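Local coordinates for lipoprotein YgdI/YgdR-like SH3-like domain-containing protein (Shewanella oneidensis, PDB 2RB6) that is of unknown function but belongs to a family of probable bacterial membrane lipoproteins built on a small SH3-like beta domain, at residues 5-10 with 48-53; 15-20 with 30-35. All coordinates share one frame; numbering follows the deposited sequence.

Both interactions reach the same three-stranded antiparallel sheet, and their centres are about 10 Å apart. Interaction 1 lies within it, pairing the central strand with the C-terminal one; interaction 2, nested inside the loop that interaction 1 closes, runs from its strand 14-17 to strand 29-33 of the second sheet. Strand 4-9 joins the two, with probable hydrogen bonds from Met7 N to Ile15 O (2.6 Å) and from Ser17 N to Tyr5 O (2.8 Å). A second link is apolar: Ile50 CD1 packs 3.3 Å from Tyr30 CZ. Both belong to a small SH3-like beta fold of two three-stranded antiparallel sheets. No ligand or active site is known here.

Interaction 1: residues 5-10 with 48-53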
loop_
_atom_site.group_PDB
_atom_site.type_symbol
_atom_site.label_atom_id
_atom_site.label_comp_id
_atom_site.label_asym_id
_atom_site.label_seq_id
_atom_site.Cartn_x
_atom_site.Cartn_y
_atom_site.Cartn_z
ATOM N N TYR A 5 -6.509 1.815 1.878
ATOM C CA TYR A 5 -5.123 1.746 2.288
ATOM C C TYR A 5 -4.263 2.859 1.746
ATOM O O TYR A 5 -4.461 3.340 0.636
ATOM C CB TYR A 5 -4.514 0.393 1.924
ATOM C CG TYR A 5 -5.003 -0.722 2.801
ATOM C CD1 TYR A 5 -6.172 -1.425 2.488
ATOM C CD2 TYR A 5 -4.305 -1.076 3.951
ATOM C CE1 TYR A 5 -6.627 -2.453 3.302
ATOM C CE2 TYR A 5 -4.752 -2.105 4.772
ATOM C CZ TYR A 5 -5.907 -2.791 4.442
ATOM O OH TYR A 5 -6.316 -3.835 5.238
ATOM N N ILE A 6 -3.303 3.258 2.567
ATOM C CA ILE A 6 -2.379 4.317 2.236
ATOM C C ILE A 6 -1.011 3.941 2.788
ATOM O O ILE A 6 -0.892 3.501 3.938
ATOM C CB ILE A 6 -2.827 5.654 2.864
ATOM C CG1 ILE A 6 -4.081 6.170 2.163
ATOM C CG2 ILE A 6 -1.707 6.663 2.792
ATOM C CD1 ILE A 6 -4.634 7.441 2.775
HETATM N N MSE A 7 0.009 4.103 1.950
HETATM C CA MSE A 7 1.379 3.809 2.328
HETATM C C MSE A 7 2.180 5.102 2.286
HETATM O O MSE A 7 2.070 5.895 1.339
HETATM C CB MSE A 7 1.998 2.820 1.350
HETATM C CG MSE A 7 1.148 1.598 1.092
HETATM SE SE MSE A 7 1.956 0.415 -0.224
HETATM C CE MSE A 7 3.315 -0.334 0.949
ATOM N N SER A 8 2.984 5.311 3.320
ATOM C CA SER A 8 3.824 6.494 3.401
ATOM C C SER A 8 5.264 6.104 3.118
ATOM O O SER A 8 5.790 5.158 3.702
ATOM C CB SER A 8 3.699 7.145 4.782
ATOM O OG SER A 8 2.473 7.851 4.895
ATOM N N THR A 9 5.883 6.840 2.200
ATOM C CA THR A 9 7.263 6.599 1.786
ATOM C C THR A 9 8.236 7.474 2.560
ATOM O O THR A 9 7.950 8.634 2.856
ATOM C CB THR A 9 7.441 6.887 0.283
ATOM O OG1 THR A 9 6.583 6.021 -0.470
ATOM C CG2 THR A 9 8.885 6.664 -0.146
ATOM N N LYS A 10 9.391 6.906 2.873
ATOM C CA LYS A 10 10.428 7.613 3.616
ATOM C C LYS A 10 10.767 8.978 3.015
ATOM O O LYS A 10 11.087 9.922 3.744
ATOM C CB LYS A 10 11.695 6.763 3.671
ATOM C CG LYS A 10 12.595 7.088 4.844
ATOM C CD LYS A 10 13.774 6.128 4.922
ATOM C CE LYS A 10 14.495 6.270 6.255
ATOM N NZ LYS A 10 14.924 7.672 6.528
ATOM N N THR A 48 7.414 3.616 5.366
ATOM C CA THR A 48 7.509 3.873 6.798
ATOM C C THR A 48 6.322 3.292 7.572
ATOM O O THR A 48 6.471 2.856 8.717
ATOM C CB THR A 48 7.614 5.395 7.107
ATOM O OG1 THR A 48 6.473 6.081 6.580
ATOM C CG2 THR A 48 8.888 5.982 6.500
ATOM N N GLN A 49 5.152 3.254 6.944
ATOM C CA GLN A 49 3.961 2.735 7.609
ATOM C C GLN A 49 2.853 2.347 6.630
ATOM O O GLN A 49 2.801 2.846 5.502
ATOM C CB GLN A 49 3.424 3.807 8.572
ATOM C CG GLN A 49 3.222 5.160 7.885
ATOM C CD GLN A 49 2.840 6.284 8.840
ATOM O OE1 GLN A 49 3.116 6.226 10.043
ATOM N NE2 GLN A 49 2.225 7.330 8.297
ATOM N N ILE A 50 1.970 1.453 7.062
ATOM C CA ILE A 50 0.834 1.058 6.241
ATOM C C ILE A 50 -0.428 1.407 7.032
ATOM O O ILE A 50 -0.636 0.906 8.137
ATOM C CB ILE A 50 0.868 -0.441 5.912
ATOM C CG1 ILE A 50 2.072 -0.732 5.009
ATOM C CG2 ILE A 50 -0.448 -0.853 5.234
ATOM C CD1 ILE A 50 2.335 -2.203 4.766
ATOM N N ILE A 51 -1.260 2.276 6.461
ATOM C CA ILE A 51 -2.464 2.733 7.147
ATOM C C ILE A 51 -3.803 2.206 6.650
ATOM O O ILE A 51 -4.161 2.365 5.481
ATOM C CB ILE A 51 -2.548 4.271 7.131
ATOM C CG1 ILE A 51 -1.211 4.866 7.575
ATOM C CG2 ILE A 51 -3.663 4.739 8.059
ATOM C CD1 ILE A 51 -1.090 6.348 7.342
ATOM N N GLU A 52 -4.553 1.594 7.558
ATOM C CA GLU A 52 -5.863 1.090 7.197
ATOM C C GLU A 52 -6.981 2.005 7.707
ATOM O O GLU A 52 -7.064 2.309 8.896
ATOM C CB GLU A 52 -6.085 -0.305 7.756
ATOM C CG GLU A 52 -7.498 -0.759 7.525
ATOM C CD GLU A 52 -7.806 -2.075 8.174
ATOM O OE1 GLU A 52 -7.252 -2.356 9.254
ATOM O OE2 GLU A 52 -8.623 -2.825 7.614
ATOM N N ARG A 53 -7.831 2.448 6.791
ATOM C CA ARG A 53 -8.954 3.290 7.145
ATOM C C ARG A 53 -10.214 2.479 6.927
ATOM O O ARG A 53 -10.521 2.061 5.813
ATOM C CB ARG A 53 -8.935 4.582 6.322
ATOM C CG ARG A 53 -7.951 5.607 6.903
ATOM C CD ARG A 53 -7.769 6.842 6.034
ATOM N NE ARG A 53 -6.777 7.758 6.599
ATOM C CZ ARG A 53 -6.336 8.853 5.988
ATOM N NH1 ARG A 53 -6.796 9.177 4.782
ATOM N NH2 ARG A 53 -5.440 9.625 6.587
#
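The Tyr5 ring and the Arg53 guanidinium are the flat groups here, and they belong to opposite faces of the sheet. The two strands that carry them make an antiparallel pair within the SH3-like fold, their segment axes 163° apart. Ile50 CG2 sits at the ring's edge, near its plane, 4.1 Å from Tyr5 CD2. The Glu52 side chain runs beside Tyr5 in the same direction, its CB 3.7 Å from Tyr5 CE2 and its carboxylate turned only 18° from the ring plane. Glu52 OE2 of that carboxylate is hydrogen-bonded to Ser3 OG. On the other face, Ile6 CD1 lies over one face of the guanidinium, 3.4 Å from Arg53 NH1; CG1 of Ile6 is anti to the carbonyl carbon (chi1 -70°) and the chain runs on extended, which carries CD1 out to the arginine.

Ile6 and Ile51 form the hydrogen-bonded pair: Ile51 N gives a nearly straight 2.8 Å bond to Ile6 O, and Ile6 N returns a longer one to Ile51 O. Tyr5-Glu52 and Met7-Ile50 flank it as non-hydrogen-bonded pairs. The CE methyl of Met7, a selenomethionine in this crystal, comes 4.3 Å from Ile50 CG1, where Tyr30 and Pro21 also pack. At the far end Thr48 N bonds Ser8 O at 2.8 Å, and Thr48 CG2 rests 3.7 Å from Lys10 CA.

Interaction 2: residues 15-20 with 30-35; sequences ITSDSK and YLYYDE
A water molecule is gripped from both segments, by Ser17 and Ser19 on one side and by Tyr33 on the other. It lies 2.9 Å from Ser17 OG, accepts the backbone N-H of Tyr33 (water to Tyr33 N 3.1 Å) and donates a weak bond to Ser19 O. The water also lies in the plane of the Tyr33 ring, at its edge. Ser17 OG stands 3.1 Å from Tyr33 O as well, a possible second link, though its one proton has other acceptors within reach. With OG anti to the backbone N (chi1 177°), the serine hydroxyl reaches across to both the water and the Tyr33 backbone.

These strands are not neighbours in a sheet. Their short axes pass 7.1 Å apart at 65°, and the contact joins the two sheets of the SH3-like fold through side chains and a water rather than by backbone pairing. Its apolar half is built on Tyr32. The CG of this residue is tucked between its own backbone N and carbonyl carbon (chi1 76°), and the ring points into the interior, meeting Ile15 at about a right angle. Ile15 CG2 makes a tight approach to the phenol end, 3.1 Å from Tyr32 OH and 3.4 Å from Tyr32 CZ. Ser17 CB touches the same side of the ring nearer its root, 3.9 Å from Tyr32 CD1. Pro21 and Val40 also pack on Tyr32. Were an alanine here instead of Tyr32, the Ile15 methyl and Ser17 CB would probably lose their shared surface, and a gap would open between the sheets.

The junction therefore mixes two chemistries: the Tyr32 ring packs against Ile15 and Ser17 between the sheets, while beside it the water takes up the Tyr33 N-H, and the Ser17 hydroxyl may add a bond to Tyr33 O.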
loop_
_atom_site.group_PDB
_atom_site.type_symbol
_atom_site.label_atom_id
_atom_site.label_comp_id
_atom_site.label_asym_id
_atom_site.label_seq_id
_atom_site.Cartn_x
_atom_site.Cartn_y
_atom_site.Cartn_z
ATOM N N ILE A 15 0.970 6.977 -0.942
ATOM C CA ILE A 15 0.349 6.150 -1.982
ATOM C C ILE A 15 -0.919 5.449 -1.475
ATOM O O ILE A 15 -0.937 4.884 -0.377
ATOM C CB ILE A 15 1.352 5.088 -2.507
ATOM C CG1 ILE A 15 2.565 5.790 -3.120
ATOM C CG2 ILE A 15 0.696 4.209 -3.558
ATOM C CD1 ILE A 15 3.687 4.844 -3.511
ATOM N N THR A 16 -1.977 5.489 -2.282
ATOM C CA THR A 16 -3.241 4.858 -1.912
ATOM C C THR A 16 -3.458 3.523 -2.633
ATOM O O THR A 16 -2.824 3.245 -3.645
ATOM C CB THR A 16 -4.444 5.789 -2.219
ATOM O OG1 THR A 16 -4.569 5.974 -3.636
ATOM C CG2 THR A 16 -4.247 7.141 -1.557
ATOM N N SER A 17 -4.357 2.704 -2.091
ATOM C CA SER A 17 -4.693 1.390 -2.643
ATOM C C SER A 17 -5.997 0.891 -2.013
ATOM O O SER A 17 -6.262 1.151 -0.839
ATOM C CB SER A 17 -3.568 0.392 -2.351
ATOM O OG SER A 17 -3.904 -0.900 -2.824
ATOM N N ASP A 18 -6.814 0.171 -2.777
ATOM C CA ASP A 18 -8.075 -0.331 -2.220
ATOM C C ASP A 18 -7.944 -1.746 -1.645
ATOM O O ASP A 18 -8.907 -2.294 -1.104
ATOM C CB ASP A 18 -9.201 -0.267 -3.270
ATOM C CG ASP A 18 -9.614 1.175 -3.606
ATOM O OD1 ASP A 18 -10.039 1.923 -2.691
ATOM O OD2 ASP A 18 -9.519 1.559 -4.792
ATOM N N SER A 19 -6.747 -2.323 -1.758
ATOM C CA SER A 19 -6.460 -3.659 -1.224
ATOM C C SER A 19 -5.257 -3.578 -0.302
ATOM O O SER A 19 -4.376 -2.737 -0.478
ATOM C CB SER A 19 -6.120 -4.659 -2.335
ATOM O OG SER A 19 -7.183 -4.824 -3.254
ATOM N N LYS A 20 -5.231 -4.469 0.678
ATOM C CA LYS A 20 -4.136 -4.545 1.624
ATOM C C LYS A 20 -2.848 -4.930 0.876
ATOM O O LYS A 20 -2.795 -5.960 0.199
ATOM C CB LYS A 20 -4.476 -5.592 2.691
ATOM C CG LYS A 20 -3.387 -5.866 3.709
ATOM C CD LYS A 20 -3.770 -7.020 4.627
ATOM C CE LYS A 20 -2.605 -7.429 5.531
ATOM N NZ LYS A 20 -2.198 -6.354 6.489
ATOM N N TYR A 30 6.685 -4.702 -1.614
ATOM C CA TYR A 30 5.268 -4.648 -1.249
ATOM C C TYR A 30 4.455 -4.542 -2.536
ATOM O O TYR A 30 4.654 -3.624 -3.331
ATOM C CB TYR A 30 4.961 -3.430 -0.367
ATOM C CG TYR A 30 4.908 -3.709 1.123
ATOM C CD1 TYR A 30 3.855 -4.440 1.683
ATOM C CD2 TYR A 30 5.914 -3.249 1.974
ATOM C CE1 TYR A 30 3.806 -4.701 3.050
ATOM C CE2 TYR A 30 5.877 -3.506 3.341
ATOM C CZ TYR A 30 4.824 -4.232 3.872
ATOM O OH TYR A 30 4.795 -4.487 5.224
ATOM N N LEU A 31 3.556 -5.496 -2.746
ATOM C CA LEU A 31 2.699 -5.486 -3.925
ATOM C C LEU A 31 1.367 -4.869 -3.523
ATOM O O LEU A 31 0.843 -5.134 -2.433
ATOM C CB LEU A 31 2.469 -6.906 -4.455
ATOM C CG LEU A 31 3.468 -7.562 -5.423
ATOM C CD1 LEU A 31 3.264 -7.023 -6.838
ATOM C CD2 LEU A 31 4.899 -7.324 -4.951
ATOM N N TYR A 32 0.823 -4.048 -4.412
ATOM C CA TYR A 32 -0.432 -3.382 -4.152
ATOM C C TYR A 32 -1.070 -3.019 -5.495
ATOM O O TYR A 32 -0.414 -3.109 -6.529
ATOM C CB TYR A 32 -0.163 -2.141 -3.292
ATOM C CG TYR A 32 0.424 -0.944 -4.019
ATOM C CD1 TYR A 32 -0.407 -0.009 -4.623
ATOM C CD2 TYR A 32 1.807 -0.719 -4.060
ATOM C CE1 TYR A 32 0.108 1.127 -5.243
ATOM C CE2 TYR A 32 2.345 0.423 -4.679
ATOM C CZ TYR A 32 1.477 1.340 -5.266
ATOM O OH TYR A 32 1.951 2.487 -5.860
ATOM N N TYR A 33 -2.346 -2.639 -5.483
ATOM C CA TYR A 33 -3.038 -2.268 -6.719
ATOM C C TYR A 33 -3.284 -0.776 -6.814
ATOM O O TYR A 33 -3.726 -0.149 -5.859
ATOM C CB TYR A 33 -4.374 -3.013 -6.848
ATOM C CG TYR A 33 -4.210 -4.487 -7.068
ATOM C CD1 TYR A 33 -3.856 -5.331 -6.012
ATOM C CD2 TYR A 33 -4.357 -5.040 -8.337
ATOM C CE1 TYR A 33 -3.647 -6.689 -6.215
ATOM C CE2 TYR A 33 -4.149 -6.396 -8.553
ATOM C CZ TYR A 33 -3.792 -7.217 -7.484
ATOM O OH TYR A 33 -3.565 -8.564 -7.687
ATOM N N ASP A 34 -3.000 -0.219 -7.986
ATOM C CA ASP A 34 -3.178 1.205 -8.213
ATOM C C ASP A 34 -4.583 1.544 -8.712
ATOM O O ASP A 34 -5.325 0.680 -9.190
ATOM C CB ASP A 34 -2.144 1.706 -9.225
ATOM C CG ASP A 34 -2.519 1.375 -10.661
ATOM O OD1 ASP A 34 -2.836 0.201 -10.944
ATOM O OD2 ASP A 34 -2.489 2.291 -11.511
ATOM N N GLU A 35 -4.933 2.819 -8.590
ATOM C CA GLU A 35 -6.229 3.331 -9.016
ATOM C C GLU A 35 -6.387 3.079 -10.512
ATOM O O GLU A 35 -5.517 3.457 -11.295
ATOM C CB GLU A 35 -6.301 4.838 -8.743
ATOM C CG GLU A 35 -5.457 5.328 -7.552
ATOM C CD GLU A 35 -3.945 5.276 -7.808
ATOM O OE1 GLU A 35 -3.483 5.866 -8.813
ATOM O OE2 GLU A 35 -3.216 4.655 -6.997
HETATM O O HOH W 1 -3.129 -3.677 -2.637
#